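Local coordinates for Lmo2470 protein (Listeria monocytogenes EGD-e, PDB 5HL3) that is an internalin-family leucine-rich-repeat protein that binds calcium, interacts with host afadin and facilitates bacterial crossing of the basement membrane, at residues L239-L249 and V256-G267. Numbering follows the deposited sequence.
Sequences LESLNLDYNFL and VLDTIYVQSQNG
Q265 grips the 239-249 segment with both ends of its amide. Its NE2 donates to L244 O at 3.0 Å, that oxygen lying in the amide plane, while OE1 takes the backbone N of L249 on a lone pair, 2.9 Å away. With CG anti to the backbone N (chi1 -157°) and a bend at chi2, the side chain folds back along the N247 backbone, setting its amide between L244 and L249. N247 ND2 reaches L244 O from the opposite face of the carbonyl and bonds also to L221 O of the preceding coil. At the other end T259 leads into strand 260-261: OG1 donates to V256 O, CG2 rests 3.5 Å from L239 O, and T259 O accepts L242 N. From here L242 and N243 pair in parallel with I260 and Y261, Y261 N giving to L242 O and Y261 O taking L244 N, the last rung of the leucine-rich-repeat solenoid's ten-stranded sheet, with L242 CD2 packing on V256 CG2. Beyond it the chain passes into strand 265-274 of the C-terminal mixed sheet. D245 secures this exit: OD1 accepts the N-H groups of Q263 and S264 on its syn side, both tilted out of the carboxylate plane, and OD2 sits at the edge of the Y261 ring, where a water donates to it, the carboxylate nearly perpendicular to the ring. S264 CB lies over the Y246 ring face, 3.7 Å from the centroid, while S264 OG bonds to V351 N.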
loop_
_atom_site.group_PDB
_atom_site.type_symbol
_atom_site.label_atom_id
_atom_site.label_comp_id
_atom_site.label_asym_id
_atom_site.label_seq_id
_atom_site.Cartn_x
_atom_site.Cartn_y
_atom_site.Cartn_z
ATOM N N LEU A 239 -2.464 -18.337 -3.063
ATOM C CA LEU A 239 -1.373 -17.522 -2.538
ATOM C C LEU A 239 0.000 -18.040 -2.984
ATOM O O LEU A 239 0.298 -19.236 -2.846
ATOM C CB LEU A 239 -1.440 -17.476 -1.030
ATOM C CG LEU A 239 -0.549 -16.432 -0.335
ATOM C CD1 LEU A 239 -0.941 -15.010 -0.678
ATOM C CD2 LEU A 239 -0.616 -16.697 1.171
ATOM N N GLU A 240 0.804 -17.119 -3.493
ATOM C CA GLU A 240 2.194 -17.401 -3.911
ATOM C C GLU A 240 3.213 -16.612 -3.099
ATOM O O GLU A 240 4.323 -17.110 -2.850
ATOM C CB GLU A 240 2.394 -17.079 -5.401
ATOM C CG GLU A 240 1.543 -17.913 -6.365
ATOM C CD GLU A 240 1.592 -17.456 -7.833
ATOM O OE1 GLU A 240 2.288 -16.468 -8.192
ATOM O OE2 GLU A 240 0.935 -18.130 -8.670
ATOM N N SER A 241 2.876 -15.386 -2.702
ATOM C CA SER A 241 3.808 -14.543 -1.958
ATOM C C SER A 241 3.085 -13.797 -0.864
ATOM O O SER A 241 2.129 -13.065 -1.128
ATOM C CB SER A 241 4.509 -13.530 -2.865
ATOM O OG SER A 241 5.413 -12.732 -2.099
ATOM N N LEU A 242 3.561 -13.966 0.363
ATOM C CA LEU A 242 3.062 -13.227 1.526
ATOM C C LEU A 242 4.274 -12.529 2.130
ATOM O O LEU A 242 5.136 -13.175 2.752
ATOM C CB LEU A 242 2.414 -14.171 2.540
ATOM C CG LEU A 242 1.974 -13.590 3.885
ATOM C CD1 LEU A 242 0.961 -12.501 3.668
ATOM C CD2 LEU A 242 1.371 -14.666 4.767
ATOM N N ASN A 243 4.335 -11.218 2.000
ATOM C CA ASN A 243 5.492 -10.470 2.492
ATOM C C ASN A 243 5.212 -10.000 3.906
ATOM O O ASN A 243 4.323 -9.200 4.112
ATOM C CB ASN A 243 5.814 -9.300 1.558
ATOM C CG ASN A 243 7.175 -8.683 1.852
ATOM O OD1 ASN A 243 7.657 -8.704 2.999
ATOM N ND2 ASN A 243 7.798 -8.139 0.850
ATOM N N LEU A 244 5.975 -10.533 4.870
ATOM C CA LEU A 244 5.828 -10.178 6.288
ATOM C C LEU A 244 7.081 -9.467 6.780
ATOM O O LEU A 244 7.267 -9.313 8.003
ATOM C CB LEU A 244 5.562 -11.434 7.134
ATOM C CG LEU A 244 4.319 -12.216 6.731
ATOM C CD1 LEU A 244 4.127 -13.474 7.587
ATOM C CD2 LEU A 244 3.054 -11.373 6.768
ATOM N N ASP A 245 7.926 -8.993 5.892
ATOM C CA ASP A 245 9.198 -8.385 6.311
ATOM C C ASP A 245 8.943 -7.177 7.201
ATOM O O ASP A 245 7.970 -6.449 7.051
ATOM C CB ASP A 245 9.995 -7.945 5.064
ATOM C CG ASP A 245 11.484 -7.992 5.236
ATOM O OD1 ASP A 245 11.964 -8.895 5.910
ATOM O OD2 ASP A 245 12.172 -7.197 4.555
ATOM N N TYR A 246 9.829 -6.947 8.162
ATOM C CA TYR A 246 9.728 -5.762 9.015
ATOM C C TYR A 246 8.396 -5.671 9.784
ATOM O O TYR A 246 7.745 -4.630 9.869
ATOM C CB TYR A 246 10.096 -4.474 8.260
ATOM C CG TYR A 246 11.567 -4.333 7.990
ATOM C CD1 TYR A 246 12.451 -4.058 9.039
ATOM C CD2 TYR A 246 12.095 -4.498 6.718
ATOM C CE1 TYR A 246 13.817 -3.934 8.829
ATOM C CE2 TYR A 246 13.478 -4.364 6.504
ATOM C CZ TYR A 246 14.306 -4.093 7.552
ATOM O OH TYR A 246 15.675 -3.958 7.336
ATOM N N ASN A 247 8.042 -6.783 10.404
ATOM C CA ASN A 247 6.960 -6.840 11.398
ATOM C C ASN A 247 7.559 -7.344 12.713
ATOM O O ASN A 247 8.792 -7.305 12.869
ATOM C CB ASN A 247 5.768 -7.654 10.871
ATOM C CG ASN A 247 4.946 -6.862 9.877
ATOM O OD1 ASN A 247 4.103 -6.062 10.260
ATOM N ND2 ASN A 247 5.175 -7.096 8.593
ATOM N N PHE A 248 6.700 -7.746 13.649
ATOM C CA PHE A 248 7.114 -8.061 15.038
ATOM C C PHE A 248 6.610 -9.413 15.453
ATOM O O PHE A 248 6.247 -9.633 16.623
ATOM C CB PHE A 248 6.610 -6.913 15.959
ATOM C CG PHE A 248 7.069 -5.565 15.472
ATOM C CD1 PHE A 248 8.287 -5.052 15.872
ATOM C CD2 PHE A 248 6.338 -4.875 14.503
ATOM C CE1 PHE A 248 8.765 -3.862 15.356
ATOM C CE2 PHE A 248 6.825 -3.694 13.974
ATOM C CZ PHE A 248 8.041 -3.193 14.391
ATOM N N LEU A 249 6.626 -10.354 14.507
ATOM C CA LEU A 249 6.137 -11.694 14.785
ATOM C C LEU A 249 7.191 -12.551 15.466
ATOM O O LEU A 249 8.382 -12.498 15.133
ATOM C CB LEU A 249 5.743 -12.375 13.462
ATOM C CG LEU A 249 4.581 -11.702 12.722
ATOM C CD1 LEU A 249 4.449 -12.333 11.331
ATOM C CD2 LEU A 249 3.274 -11.845 13.494
ATOM N N VAL A 256 0.748 -21.209 5.459
ATOM C CA VAL A 256 1.239 -20.526 4.270
ATOM C C VAL A 256 2.735 -20.268 4.340
ATOM O O VAL A 256 3.260 -19.413 3.629
ATOM C CB VAL A 256 0.449 -19.205 4.066
ATOM C CG1 VAL A 256 -1.011 -19.498 3.764
ATOM C CG2 VAL A 256 0.599 -18.264 5.255
ATOM N N LEU A 257 3.440 -21.036 5.155
ATOM C CA LEU A 257 4.877 -20.802 5.355
ATOM C C LEU A 257 5.680 -20.847 4.056
ATOM O O LEU A 257 6.638 -20.086 3.882
ATOM C CB LEU A 257 5.421 -21.814 6.394
ATOM C CG LEU A 257 6.902 -21.649 6.783
ATOM C CD1 LEU A 257 7.310 -20.262 7.222
ATOM C CD2 LEU A 257 7.253 -22.722 7.823
ATOM N N ASP A 258 5.262 -21.688 3.114
ATOM C CA ASP A 258 5.960 -21.791 1.827
ATOM C C ASP A 258 5.821 -20.580 0.904
ATOM O O ASP A 258 6.438 -20.536 -0.128
ATOM C CB ASP A 258 5.587 -23.083 1.069
ATOM C CG ASP A 258 4.090 -23.213 0.762
ATOM O OD1 ASP A 258 3.278 -22.425 1.311
ATOM O OD2 ASP A 258 3.721 -24.199 0.029
ATOM N N THR A 259 5.008 -19.591 1.294
ATOM C CA THR A 259 4.806 -18.381 0.488
ATOM C C THR A 259 5.498 -17.174 1.085
ATOM O O THR A 259 5.536 -16.125 0.468
ATOM C CB THR A 259 3.300 -18.000 0.388
ATOM O OG1 THR A 259 2.821 -17.515 1.646
ATOM C CG2 THR A 259 2.454 -19.162 -0.098
ATOM N N ILE A 260 6.076 -17.317 2.276
ATOM C CA ILE A 260 6.495 -16.134 3.037
ATOM C C ILE A 260 7.852 -15.547 2.662
ATOM O O ILE A 260 8.839 -16.252 2.445
ATOM C CB ILE A 260 6.463 -16.446 4.563
ATOM C CG1 ILE A 260 5.027 -16.724 5.007
ATOM C CG2 ILE A 260 7.036 -15.301 5.398
ATOM C CD1 ILE A 260 4.880 -17.158 6.457
ATOM N N TYR A 261 7.869 -14.213 2.564
ATOM C CA TYR A 261 9.115 -13.457 2.504
ATOM C C TYR A 261 9.327 -12.800 3.865
ATOM O O TYR A 261 8.503 -11.994 4.301
ATOM C CB TYR A 261 9.102 -12.365 1.396
ATOM C CG TYR A 261 10.431 -11.631 1.329
ATOM C CD1 TYR A 261 10.725 -10.618 2.223
ATOM C CD2 TYR A 261 11.389 -11.934 0.354
ATOM C CE1 TYR A 261 11.963 -9.968 2.205
ATOM C CE2 TYR A 261 12.629 -11.272 0.326
ATOM C CZ TYR A 261 12.908 -10.303 1.250
ATOM O OH TYR A 261 14.125 -9.637 1.257
ATOM N N VAL A 262 10.402 -13.179 4.556
ATOM C CA VAL A 262 10.889 -12.482 5.763
ATOM C C VAL A 262 12.390 -12.612 5.776
ATOM O O VAL A 262 12.917 -13.744 5.741
ATOM C CB VAL A 262 10.391 -13.064 7.130
ATOM C CG1 VAL A 262 11.177 -12.426 8.288
ATOM C CG2 VAL A 262 8.917 -12.844 7.323
ATOM N N GLN A 263 13.075 -11.479 5.829
ATOM C CA GLN A 263 14.521 -11.458 6.080
ATOM C C GLN A 263 14.872 -10.665 7.337
ATOM O O GLN A 263 15.890 -10.984 7.984
ATOM C CB GLN A 263 15.282 -10.924 4.840
ATOM C CG GLN A 263 15.282 -11.907 3.668
ATOM C CD GLN A 263 16.019 -13.193 4.024
ATOM O OE1 GLN A 263 17.163 -13.173 4.505
ATOM N NE2 GLN A 263 15.373 -14.306 3.795
ATOM N N SER A 264 14.062 -9.651 7.668
ATOM C CA SER A 264 14.209 -8.881 8.902
ATOM C C SER A 264 12.925 -8.920 9.707
ATOM O O SER A 264 11.809 -8.955 9.151
ATOM C CB SER A 264 14.568 -7.432 8.607
ATOM O OG SER A 264 15.876 -7.348 8.077
ATOM N N GLN A 265 13.088 -8.941 11.019
ATOM C CA GLN A 265 11.948 -8.991 11.950
ATOM C C GLN A 265 12.448 -8.606 13.315
ATOM O O GLN A 265 13.614 -8.815 13.614
ATOM C CB GLN A 265 11.354 -10.420 11.959
ATOM C CG GLN A 265 9.901 -10.568 12.413
ATOM C CD GLN A 265 8.811 -10.170 11.417
ATOM O OE1 GLN A 265 7.631 -10.204 11.763
ATOM N NE2 GLN A 265 9.185 -9.839 10.198
ATOM N N ASN A 266 11.586 -8.048 14.123
ATOM C CA ASN A 266 11.917 -7.686 15.485
ATOM C C ASN A 266 10.830 -8.231 16.407
ATOM O O ASN A 266 9.800 -8.762 15.956
ATOM C CB ASN A 266 12.105 -6.185 15.606
ATOM C CG ASN A 266 13.265 -5.680 14.792
ATOM O OD1 ASN A 266 13.166 -5.481 13.586
ATOM N ND2 ASN A 266 14.408 -5.536 15.432
ATOM N N GLY A 267 11.101 -8.313 17.697
ATOM C CA GLY A 267 10.066 -8.741 18.592
ATOM C C GLY A 267 10.462 -8.647 20.030
ATOM O O GLY A 267 11.626 -8.397 20.351
HETATM O O HOH W 1 14.579 -7.313 3.514
HETATM O O HOH W 2 10.737 -5.284 12.216
#